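Local structure of peroxinectin A (6ERC) at residues A[233-238]-A[483-487]; A[162-166]-A[186-192]; A[49-53]-A[98-104]; A[91-97]-A[112-118]. The protein catalyses the oxidation of phenolic donors by hydrogen peroxide, acting as a secreted haem peroxidase of the animal peroxidase family. All blocks are in the same frame, centred on the assembly; numbering follows the deposited sequence.

How the contacts relate
All four contacts are partly buried and lie well away from the middle of the chain. Contacts 1 and 3 sit furthest out, on opposite sides of its centre, and both pin a loop with a disulfide cysteine to a helix through salt bridges. Contact 2, about 23 Å from contact 1 between centres, also sets a loop on a helix, but with apolar side chains and no hydrogen bond across it. Contact 4 is the strand pair: it buries more surface than any of the others, is held by backbone bonds, and comes closest to the haem. Contacts 3 and 4 touch, F104 packing against V97 and M114, so they form one continuous region.

Contact 1. Residues A[233-238]-A[483-487]; sequences RLARKF and RECET
The guanidinium of R233 meets the carboxylate of E486 through its edge: E486 OE1 lies in the guanidinium plane and is gripped by both terminal nitrogens. R233 NH1 reaches E486 OE1 at 2.7 Å and R233 NH2 reaches the same oxygen at 2.8 Å, both bonds bent because one atom serves two N-H groups. The two planes are 44° apart, and both nitrogens come from the same face of the carboxylate. The F238 ring also has an oxygen at its edge, E484 O lying 3.5 Å from F238 CE1 in the ring plane, while over one face, toward the rim, sits L234 O from a turn earlier in the helix.

K237 completes the network. With CG anti to the backbone N (chi1 171°), its extended chain carries NZ between two acceptors, 2.7 Å from E484 O and 3.0 Å from E486 OE2, which accepts through its anti lone pair, the one away from OE1. Each E486 oxygen thus faces a positive charge, which probably keeps the carboxylate ionised. L234 CD2 packs against E486 CD at 3.6 Å. An alanine at E486 would remove this carboxylate and would probably leave R233 and K237 without their shared counter-charge and L234 CD2 with a gap beside it.

D230 gives R233 a second acidic partner. The contact joins the later part of helix 218-241 to the loop between helices 476-481 and 490-497; the same loop is tied to helix 247-275 by the C485-C257 disulfide, and L234 packs on that helix too.

Contact 2. Residues A[162-166]-A[186-192]; sequences ICKNL and PKNVPGV
L166 packs its branched end against V192 and can be followed outward atom by atom. From CB the chain turns to lie beside the backbone N (chi1 -82°), which brings CG to 3.9 Å from V192 CG2. Beyond the branch, L166 CD2 stays on the same methyl at 4.0 Å and extends toward the loop, with P186 CG 4.3 Å from it and V189 CG1 at 4.5 Å. The other methyl, L166 CD1, ends 4.6 Å from V192 CG2. The two side chains cross at about a right angle, and so do those of I162 and V192, where I162 CG1 comes within 4.1 Å of V192 CG2. That one valine methyl therefore rests between residues one helical turn apart.

N165 is the polar neighbour on the outer side. Its CB lies 3.5 Å from P190 O and also faces V189 CG1, which leans over the end of the helix close to the N165 carbonyl oxygen. That oxygen accepts a hydrogen bond from K175, while no hydrogen bond crosses the contact, which is held by van der Waals packing of carbons on carbons and on carbonyl oxygens.

The loop is shaped by a type II beta turn from V189 to V192, with P190 and G191 at its two central positions; G191 has a positive phi of 82°, and the bond closing the turn is weak. It is a classic Pro-Gly turn, flanked by valines that cover the last turn of helix 160-166.

Contact 3. Residues A[49-53]-A[98-104]; sequences RAISN and PKCDQYF
R49 and D101 make the tight part of this contact, with the guanidinium enclosed between two other side chains. F104 presents its ring edge to one face, CE2 standing 3.4 Å above the centre of the guanidinium of R49 with the planes 75° apart; N53 OD1, itself bonded to R365, lies over the opposite face. At the edge, R49 NE donates to D101 OD2 at 3.0 Å, and R49 NH2 adds weak bonds to both carboxylate oxygens. The bend at chi2 of R49 (55°) turns the chain to bring the group there, past P98, whose CD is 3.4 Å from R49 CG.

N53 ND2 shares the grip on D101 OD2, also at 3.0 Å. The other oxygen looks back into its own loop: D101 OD1 accepts from Y103 N at 2.7 Å in an Asx turn and from F104 N at 3.1 Å. Held at both oxygens, the carboxylate has little freedom to rotate, and it ties the loop's own shape to the salt bridge.

The looser side is where A50 CB faces P98 CG at 4.4 Å, both residues partly exposed, at the start of the type II turn that runs from P98 to D101. Partly exposed Y103 borders the guanidinium at NH2.

R49 has a second acidic partner in D378, just before helix 379-390. Helix 48-56 is thus wedged between helix 379-390, where R49 meets S381, and the loop leading from strand 91-96 to strand 113-124, with M114 of the latter touching both R49 and F104.

Contact 4. Residues A[91-97]-A[112-118]; sequences NSWPIKV and KTMNYFR
Segments 91-97 and 112-118 run antiparallel, with I95 and M114 as a hydrogen-bonded pair closed by I95 N to M114 O and M114 N to I95 O, both 2.9 Å. R118 N to N91 O (2.7 Å) and V97 N to K112 O (3.0 Å) extend the pairing either way. Around P94, which has no N-H to give, it is less regular: W93 N still reaches Y116 O, but Y116 N donates to a water that also bonds S92 OG.

I95 carries the buried face. With CG1 beside the backbone N (chi1 -53°), that branch lies 3.6 Å from Y116 CB, while I95 CG2 meets M114 CE at 3.7 Å. Putting an alanine in place of I95 would strip both branches and would probably open a gap between M114 and Y116, leaving the methionine end freer to turn. V97 CG2 continues the row against M114 CG. Next to Y116, W93 CE3 comes obliquely to Y116 CE1 at 4.2 Å. At the far end N91 and R118 lie side by side, pointing the same way, amide and guanidinium 13° apart, N91 ND2 resting on R118 CD. On the face with S92, F117 packs CE2 toward S92 CB.

The R118 guanidinium bonds N36 O and D389, and Y116 OH also bonds D389; the Y116 side chain is about 4 Å from the haem at nearest atoms. Strand 91-96 is an outermost strand of a four-stranded antiparallel sheet, next to strand 113-124, and W93, I95 and Y116 pack on helix 379-390.

Contact 1. Residues A[233-238]-A[483-487]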
# COMPACT_ATOMS: atom_id res chain seq x y z
N ARG A 233 21.09 0.77 14.30
CA ARG A 233 21.84 -0.31 14.92
C ARG A 233 22.95 -0.81 14.00
O ARG A 233 24.09 -0.98 14.42
CB ARG A 233 20.88 -1.45 15.28
CG ARG A 233 21.48 -2.52 16.18
CD ARG A 233 20.49 -3.64 16.42
NE ARG A 233 20.12 -4.30 15.17
CZ ARG A 233 20.85 -5.24 14.57
NH1 ARG A 233 22.00 -5.64 15.11
NH2 ARG A 233 20.43 -5.78 13.44
N LEU A 234 22.62 -1.02 12.72
CA LEU A 234 23.64 -1.47 11.77
C LEU A 234 24.68 -0.40 11.51
O LEU A 234 25.85 -0.72 11.28
CB LEU A 234 22.98 -1.89 10.46
CG LEU A 234 22.11 -3.15 10.49
CD1 LEU A 234 21.48 -3.38 9.13
CD2 LEU A 234 22.91 -4.37 10.90
N ALA A 235 24.28 0.88 11.53
CA ALA A 235 25.25 1.95 11.31
C ALA A 235 26.31 1.97 12.40
O ALA A 235 27.50 2.18 12.12
CB ALA A 235 24.53 3.30 11.24
N ARG A 236 25.90 1.75 13.65
CA ARG A 236 26.86 1.70 14.75
C ARG A 236 27.82 0.52 14.61
O ARG A 236 28.99 0.62 14.99
CB ARG A 236 26.12 1.64 16.08
CG ARG A 236 25.37 2.92 16.42
CD ARG A 236 24.11 2.66 17.23
NE ARG A 236 23.32 3.88 17.40
CZ ARG A 236 22.04 3.91 17.77
NH1 ARG A 236 21.38 2.78 18.02
NH2 ARG A 236 21.42 5.07 17.89
N LYS A 237 27.34 -0.60 14.07
CA LYS A 237 28.22 -1.73 13.82
C LYS A 237 29.22 -1.41 12.72
O LYS A 237 30.43 -1.62 12.89
CB LYS A 237 27.38 -2.96 13.44
CG LYS A 237 28.18 -4.15 12.94
CD LYS A 237 27.25 -5.26 12.49
CE LYS A 237 27.93 -6.25 11.56
NZ LYS A 237 26.94 -7.21 11.00
N PHE A 238 28.74 -0.91 11.58
CA PHE A 238 29.65 -0.56 10.48
C PHE A 238 30.62 0.54 10.89
O PHE A 238 31.76 0.57 10.42
CB PHE A 238 28.85 -0.13 9.25
CG PHE A 238 27.94 -1.20 8.70
CD1 PHE A 238 28.25 -2.54 8.84
CD2 PHE A 238 26.78 -0.85 8.04
CE1 PHE A 238 27.42 -3.51 8.33
CE2 PHE A 238 25.94 -1.82 7.53
CZ PHE A 238 26.25 -3.15 7.68
N ARG A 483 27.52 -8.24 2.49
CA ARG A 483 28.09 -9.40 3.17
C ARG A 483 28.13 -9.23 4.68
O ARG A 483 28.23 -10.24 5.39
CB ARG A 483 29.51 -9.66 2.64
CG ARG A 483 30.47 -8.50 2.77
CD ARG A 483 31.81 -8.83 2.12
NE ARG A 483 32.40 -7.68 1.44
CZ ARG A 483 33.16 -6.76 2.03
NH1 ARG A 483 33.65 -5.76 1.32
NH2 ARG A 483 33.43 -6.84 3.33
N GLU A 484 28.04 -8.01 5.18
CA GLU A 484 28.07 -7.76 6.62
C GLU A 484 26.71 -7.35 7.18
O GLU A 484 26.64 -6.90 8.32
CB GLU A 484 29.12 -6.68 6.95
CG GLU A 484 30.52 -7.03 6.47
CD GLU A 484 31.59 -6.17 7.11
OE1 GLU A 484 32.47 -6.73 7.80
OE2 GLU A 484 31.56 -4.94 6.92
N CYS A 485 25.64 -7.51 6.41
CA CYS A 485 24.31 -7.22 6.92
C CYS A 485 23.85 -8.34 7.86
O CYS A 485 24.53 -9.35 8.04
CB CYS A 485 23.32 -7.05 5.77
SG CYS A 485 23.71 -5.74 4.58
N GLU A 486 22.69 -8.15 8.47
CA GLU A 486 22.10 -9.09 9.41
C GLU A 486 20.64 -9.36 9.06
O GLU A 486 19.75 -9.30 9.90
CB GLU A 486 22.22 -8.57 10.84
CG GLU A 486 23.62 -8.09 11.20
CD GLU A 486 23.68 -7.51 12.59
OE1 GLU A 486 22.63 -7.48 13.27
OE2 GLU A 486 24.77 -7.07 13.01
N THR A 487 20.39 -9.65 7.79
CA THR A 487 19.03 -9.82 7.31
C THR A 487 18.44 -11.11 7.84
O THR A 487 18.97 -12.20 7.59
CB THR A 487 19.01 -9.80 5.78
OG1 THR A 487 19.64 -8.61 5.31
CG2 THR A 487 17.58 -9.84 5.27

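Contact 2. Residues A[162-166]-A[186-192]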
# COMPACT_ATOMS: atom_id res chain seq x y z
N ILE A 162 15.79 15.45 0.41
CA ILE A 162 14.92 14.97 1.47
C ILE A 162 15.65 13.95 2.34
O ILE A 162 15.50 13.94 3.57
CB ILE A 162 13.62 14.38 0.88
CG1 ILE A 162 12.67 13.95 2.00
CG2 ILE A 162 13.93 13.20 -0.04
CD1 ILE A 162 11.28 13.61 1.52
N CYS A 163 16.46 13.09 1.73
CA CYS A 163 17.19 12.09 2.50
C CYS A 163 18.13 12.75 3.50
O CYS A 163 18.09 12.45 4.70
CB CYS A 163 17.97 11.17 1.56
SG CYS A 163 18.85 9.86 2.44
N LYS A 164 18.98 13.67 3.03
CA LYS A 164 19.98 14.28 3.90
C LYS A 164 19.37 15.16 4.97
O LYS A 164 20.10 15.60 5.87
CB LYS A 164 20.98 15.07 3.06
CG LYS A 164 21.96 14.18 2.30
CD LYS A 164 22.97 14.98 1.51
CE LYS A 164 23.97 14.06 0.81
NZ LYS A 164 24.97 14.81 -0.01
N ASN A 165 18.07 15.45 4.91
CA ASN A 165 17.40 16.13 6.01
C ASN A 165 16.84 15.16 7.04
O ASN A 165 16.69 15.53 8.21
CB ASN A 165 16.27 17.02 5.47
CG ASN A 165 16.78 18.32 4.89
OD1 ASN A 165 16.67 18.57 3.69
ND2 ASN A 165 17.35 19.17 5.74
N LEU A 166 16.53 13.93 6.63
CA LEU A 166 16.02 12.93 7.56
C LEU A 166 17.12 12.23 8.34
O LEU A 166 16.82 11.58 9.35
CB LEU A 166 15.20 11.88 6.81
CG LEU A 166 13.75 12.23 6.49
CD1 LEU A 166 13.14 11.18 5.57
CD2 LEU A 166 12.92 12.36 7.76
N PRO A 186 11.71 11.19 13.86
CA PRO A 186 11.87 12.62 14.13
C PRO A 186 10.61 13.40 13.77
O PRO A 186 9.66 12.87 13.19
CB PRO A 186 13.04 13.02 13.23
CG PRO A 186 12.95 12.08 12.08
CD PRO A 186 12.34 10.80 12.59
N LYS A 187 10.62 14.68 14.13
CA LYS A 187 9.48 15.56 13.88
C LYS A 187 9.97 16.93 13.43
O LYS A 187 11.10 17.34 13.72
CB LYS A 187 8.59 15.69 15.12
CG LYS A 187 7.86 14.41 15.49
CD LYS A 187 7.22 14.49 16.88
CE LYS A 187 8.28 14.39 17.98
NZ LYS A 187 7.67 14.31 19.34
N ASN A 188 9.09 17.65 12.73
CA ASN A 188 9.33 19.03 12.30
C ASN A 188 10.58 19.14 11.43
O ASN A 188 11.21 20.21 11.37
CB ASN A 188 9.45 19.97 13.50
CG ASN A 188 8.19 19.99 14.34
OD1 ASN A 188 7.10 19.72 13.86
ND2 ASN A 188 8.35 20.32 15.62
N VAL A 189 10.96 18.06 10.75
CA VAL A 189 12.16 18.07 9.93
C VAL A 189 11.92 18.97 8.72
O VAL A 189 10.99 18.70 7.93
CB VAL A 189 12.55 16.65 9.50
CG1 VAL A 189 13.83 16.67 8.66
CG2 VAL A 189 12.73 15.76 10.72
N PRO A 190 12.71 20.03 8.52
CA PRO A 190 12.51 20.87 7.34
C PRO A 190 12.70 20.09 6.05
O PRO A 190 13.56 19.20 5.96
CB PRO A 190 13.57 21.97 7.49
CG PRO A 190 13.91 21.97 8.94
CD PRO A 190 13.78 20.55 9.38
N GLY A 191 11.89 20.42 5.04
CA GLY A 191 12.00 19.79 3.74
C GLY A 191 11.31 18.45 3.62
O GLY A 191 11.38 17.84 2.54
N VAL A 192 10.67 17.95 4.67
CA VAL A 192 10.00 16.66 4.63
C VAL A 192 8.49 16.87 4.73
O VAL A 192 7.93 16.80 5.83
CB VAL A 192 10.49 15.73 5.75
CG1 VAL A 192 9.86 14.35 5.61
CG2 VAL A 192 12.01 15.63 5.72

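Contact 3. Residues A[49-53]-A[98-104]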
# COMPACT_ATOMS: atom_id res chain seq x y z
N ARG A 49 -20.63 5.74 -4.61
CA ARG A 49 -21.19 5.66 -3.27
C ARG A 49 -22.37 4.70 -3.20
O ARG A 49 -22.63 4.10 -2.15
CB ARG A 49 -21.59 7.05 -2.79
CG ARG A 49 -22.28 7.08 -1.42
CD ARG A 49 -21.46 6.41 -0.33
NE ARG A 49 -22.12 6.51 0.97
CZ ARG A 49 -21.74 5.86 2.06
NH1 ARG A 49 -20.69 5.04 2.04
NH2 ARG A 49 -22.42 6.02 3.19
N ALA A 50 -23.10 4.55 -4.31
CA ALA A 50 -24.18 3.57 -4.34
C ALA A 50 -23.63 2.15 -4.30
O ALA A 50 -24.06 1.33 -3.49
CB ALA A 50 -25.05 3.78 -5.58
N ILE A 51 -22.66 1.85 -5.17
CA ILE A 51 -22.02 0.54 -5.14
C ILE A 51 -21.43 0.27 -3.76
O ILE A 51 -21.43 -0.87 -3.29
CB ILE A 51 -20.94 0.44 -6.24
CG1 ILE A 51 -21.55 0.65 -7.63
CG2 ILE A 51 -20.22 -0.90 -6.16
CD1 ILE A 51 -22.52 -0.44 -8.06
N SER A 52 -20.91 1.31 -3.10
CA SER A 52 -20.37 1.13 -1.75
C SER A 52 -21.45 0.68 -0.78
O SER A 52 -21.25 -0.28 -0.03
CB SER A 52 -19.74 2.44 -1.28
OG SER A 52 -19.23 2.32 0.04
N ASN A 53 -22.60 1.35 -0.80
CA ASN A 53 -23.68 0.99 0.12
C ASN A 53 -24.24 -0.39 -0.20
O ASN A 53 -24.59 -1.15 0.71
CB ASN A 53 -24.78 2.04 0.08
CG ASN A 53 -24.36 3.35 0.70
OD1 ASN A 53 -23.69 3.37 1.74
ND2 ASN A 53 -24.73 4.46 0.07
N PRO A 98 -25.85 9.63 -2.95
CA PRO A 98 -27.28 9.43 -3.21
C PRO A 98 -28.14 10.23 -2.24
O PRO A 98 -27.81 10.37 -1.06
CB PRO A 98 -27.47 7.92 -3.01
CG PRO A 98 -26.13 7.34 -3.29
CD PRO A 98 -25.14 8.35 -2.82
N LYS A 99 -29.24 10.77 -2.75
CA LYS A 99 -30.13 11.56 -1.91
C LYS A 99 -30.60 10.73 -0.72
O LYS A 99 -30.91 9.55 -0.85
CB LYS A 99 -31.33 12.06 -2.72
CG LYS A 99 -32.15 13.13 -2.01
CD LYS A 99 -33.27 13.69 -2.89
CE LYS A 99 -34.41 12.70 -3.07
NZ LYS A 99 -35.60 13.31 -3.74
N CYS A 100 -30.61 11.36 0.46
CA CYS A 100 -31.06 10.76 1.71
C CYS A 100 -30.06 9.76 2.29
O CYS A 100 -30.42 8.98 3.18
CB CYS A 100 -32.42 10.06 1.55
SG CYS A 100 -33.76 11.15 1.05
N ASP A 101 -28.82 9.77 1.83
CA ASP A 101 -27.82 8.87 2.41
C ASP A 101 -27.69 9.14 3.90
O ASP A 101 -27.45 10.27 4.33
CB ASP A 101 -26.48 9.05 1.71
CG ASP A 101 -25.44 8.02 2.16
OD1 ASP A 101 -25.09 8.00 3.35
OD2 ASP A 101 -25.00 7.22 1.31
N GLN A 102 -27.87 8.08 4.70
CA GLN A 102 -27.87 8.24 6.15
C GLN A 102 -26.53 8.71 6.70
O GLN A 102 -26.50 9.29 7.79
CB GLN A 102 -28.27 6.92 6.82
CG GLN A 102 -29.64 6.40 6.42
CD GLN A 102 -30.75 7.38 6.76
OE1 GLN A 102 -30.69 8.07 7.78
NE2 GLN A 102 -31.76 7.46 5.89
N TYR A 103 -25.43 8.47 5.98
CA TYR A 103 -24.12 8.85 6.47
C TYR A 103 -23.63 10.19 5.92
O TYR A 103 -22.79 10.83 6.56
CB TYR A 103 -23.08 7.77 6.13
CG TYR A 103 -23.39 6.43 6.76
CD1 TYR A 103 -24.21 5.51 6.12
CD2 TYR A 103 -22.86 6.09 8.00
CE1 TYR A 103 -24.50 4.29 6.70
CE2 TYR A 103 -23.14 4.87 8.58
CZ TYR A 103 -23.95 3.98 7.93
OH TYR A 103 -24.23 2.76 8.52
N PHE A 104 -24.13 10.62 4.76
CA PHE A 104 -23.63 11.85 4.14
C PHE A 104 -24.73 12.75 3.60
O PHE A 104 -24.42 13.76 2.95
CB PHE A 104 -22.64 11.50 3.02
CG PHE A 104 -21.45 10.71 3.47
CD1 PHE A 104 -20.44 11.31 4.21
CD2 PHE A 104 -21.34 9.36 3.16
CE1 PHE A 104 -19.34 10.58 4.62
CE2 PHE A 104 -20.24 8.63 3.58
CZ PHE A 104 -19.24 9.24 4.31

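Contact 4. Residues A[91-97]-A[112-118]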
# COMPACT_ATOMS: atom_id res chain seq x y z
N ASN A 91 -7.98 18.19 -10.33
CA ASN A 91 -8.91 17.84 -11.40
C ASN A 91 -10.10 17.16 -10.74
O ASN A 91 -10.11 15.94 -10.57
CB ASN A 91 -8.24 16.94 -12.43
CG ASN A 91 -9.11 16.70 -13.65
OD1 ASN A 91 -9.95 17.52 -13.99
ND2 ASN A 91 -8.90 15.57 -14.32
N SER A 92 -11.10 17.95 -10.37
CA SER A 92 -12.14 17.49 -9.46
C SER A 92 -13.20 16.68 -10.21
O SER A 92 -13.82 17.18 -11.16
CB SER A 92 -12.79 18.69 -8.77
OG SER A 92 -13.82 18.27 -7.90
N TRP A 93 -13.40 15.43 -9.78
CA TRP A 93 -14.55 14.62 -10.16
C TRP A 93 -15.22 14.17 -8.87
O TRP A 93 -15.02 13.03 -8.41
CB TRP A 93 -14.16 13.42 -11.02
CG TRP A 93 -15.30 12.48 -11.30
CD1 TRP A 93 -16.63 12.80 -11.39
CD2 TRP A 93 -15.22 11.06 -11.51
NE1 TRP A 93 -17.37 11.67 -11.65
CE2 TRP A 93 -16.53 10.60 -11.73
CE3 TRP A 93 -14.17 10.15 -11.54
CZ2 TRP A 93 -16.82 9.25 -11.97
CZ3 TRP A 93 -14.45 8.81 -11.79
CH2 TRP A 93 -15.76 8.38 -12.00
N PRO A 94 -16.02 15.04 -8.24
CA PRO A 94 -16.56 14.72 -6.91
C PRO A 94 -17.33 13.41 -6.89
O PRO A 94 -17.82 12.92 -7.91
CB PRO A 94 -17.47 15.91 -6.61
CG PRO A 94 -16.95 17.02 -7.46
CD PRO A 94 -16.45 16.36 -8.71
N ILE A 95 -17.42 12.83 -5.70
CA ILE A 95 -18.18 11.61 -5.48
C ILE A 95 -19.60 12.01 -5.11
O ILE A 95 -19.83 12.65 -4.08
CB ILE A 95 -17.55 10.75 -4.38
CG1 ILE A 95 -16.08 10.49 -4.71
CG2 ILE A 95 -18.34 9.45 -4.21
CD1 ILE A 95 -15.39 9.48 -3.81
N LYS A 96 -20.56 11.62 -5.94
CA LYS A 96 -21.95 11.97 -5.70
C LYS A 96 -22.52 11.11 -4.57
O LYS A 96 -22.31 9.90 -4.53
CB LYS A 96 -22.78 11.78 -6.97
CG LYS A 96 -22.52 12.84 -8.04
CD LYS A 96 -23.45 12.68 -9.23
CE LYS A 96 -23.29 13.82 -10.22
NZ LYS A 96 -24.08 13.61 -11.46
N VAL A 97 -23.23 11.76 -3.65
CA VAL A 97 -23.90 11.08 -2.55
C VAL A 97 -25.35 10.86 -2.95
O VAL A 97 -26.04 11.85 -3.26
CB VAL A 97 -23.80 11.89 -1.25
CG1 VAL A 97 -24.57 11.21 -0.12
CG2 VAL A 97 -22.34 12.09 -0.86
N LYS A 112 -25.29 16.72 -2.23
CA LYS A 112 -24.15 16.48 -1.36
C LYS A 112 -23.11 15.60 -2.06
O LYS A 112 -23.46 14.68 -2.81
CB LYS A 112 -24.60 15.81 -0.06
CG LYS A 112 -25.40 16.73 0.85
CD LYS A 112 -24.50 17.76 1.52
CE LYS A 112 -25.25 18.59 2.54
NZ LYS A 112 -24.36 19.56 3.22
N THR A 113 -21.84 15.89 -1.80
CA THR A 113 -20.74 15.18 -2.44
C THR A 113 -19.61 14.95 -1.45
O THR A 113 -19.57 15.54 -0.37
CB THR A 113 -20.21 15.94 -3.66
OG1 THR A 113 -19.75 17.24 -3.25
CG2 THR A 113 -21.28 16.10 -4.71
N MET A 114 -18.69 14.08 -1.85
CA MET A 114 -17.43 13.87 -1.14
C MET A 114 -16.28 14.24 -2.07
O MET A 114 -16.31 13.92 -3.26
CB MET A 114 -17.29 12.42 -0.67
CG MET A 114 -18.28 12.03 0.40
SD MET A 114 -18.12 10.30 0.89
CE MET A 114 -18.79 9.49 -0.56
N ASN A 115 -15.28 14.92 -1.52
CA ASN A 115 -14.16 15.38 -2.33
C ASN A 115 -13.50 14.21 -3.05
O ASN A 115 -13.27 13.14 -2.46
CB ASN A 115 -13.13 16.08 -1.44
CG ASN A 115 -13.67 17.35 -0.82
OD1 ASN A 115 -14.49 17.31 0.09
ND2 ASN A 115 -13.19 18.49 -1.31
N TYR A 116 -13.21 14.40 -4.33
CA TYR A 116 -12.36 13.48 -5.07
C TYR A 116 -11.67 14.24 -6.19
O TYR A 116 -12.31 15.00 -6.92
CB TYR A 116 -13.14 12.30 -5.65
CG TYR A 116 -12.29 11.36 -6.47
CD1 TYR A 116 -12.05 11.61 -7.82
CD2 TYR A 116 -11.72 10.23 -5.91
CE1 TYR A 116 -11.28 10.76 -8.57
CE2 TYR A 116 -10.94 9.37 -6.66
CZ TYR A 116 -10.72 9.64 -7.99
OH TYR A 116 -9.95 8.79 -8.74
N PHE A 117 -10.36 14.01 -6.33
CA PHE A 117 -9.56 14.63 -7.37
C PHE A 117 -8.91 13.54 -8.21
O PHE A 117 -8.36 12.58 -7.66
CB PHE A 117 -8.51 15.55 -6.76
CG PHE A 117 -9.08 16.77 -6.12
CD1 PHE A 117 -9.54 16.74 -4.82
CD2 PHE A 117 -9.17 17.96 -6.83
CE1 PHE A 117 -10.08 17.87 -4.23
CE2 PHE A 117 -9.70 19.09 -6.25
CZ PHE A 117 -10.16 19.05 -4.95
N ARG A 118 -8.98 13.69 -9.53
CA ARG A 118 -8.52 12.64 -10.42
C ARG A 118 -7.00 12.56 -10.40
O ARG A 118 -6.29 13.54 -10.17
CB ARG A 118 -9.03 12.89 -11.84
CG ARG A 118 -10.55 12.87 -11.95
CD ARG A 118 -11.02 12.86 -13.40
NE ARG A 118 -10.69 11.61 -14.08
CZ ARG A 118 -11.10 11.28 -15.30
NH1 ARG A 118 -11.87 12.11 -15.99
NH2 ARG A 118 -10.75 10.12 -15.83
O HOH W 1 -14.08 16.84 -5.40
O HOH W 2 -26.78 13.72 -1.83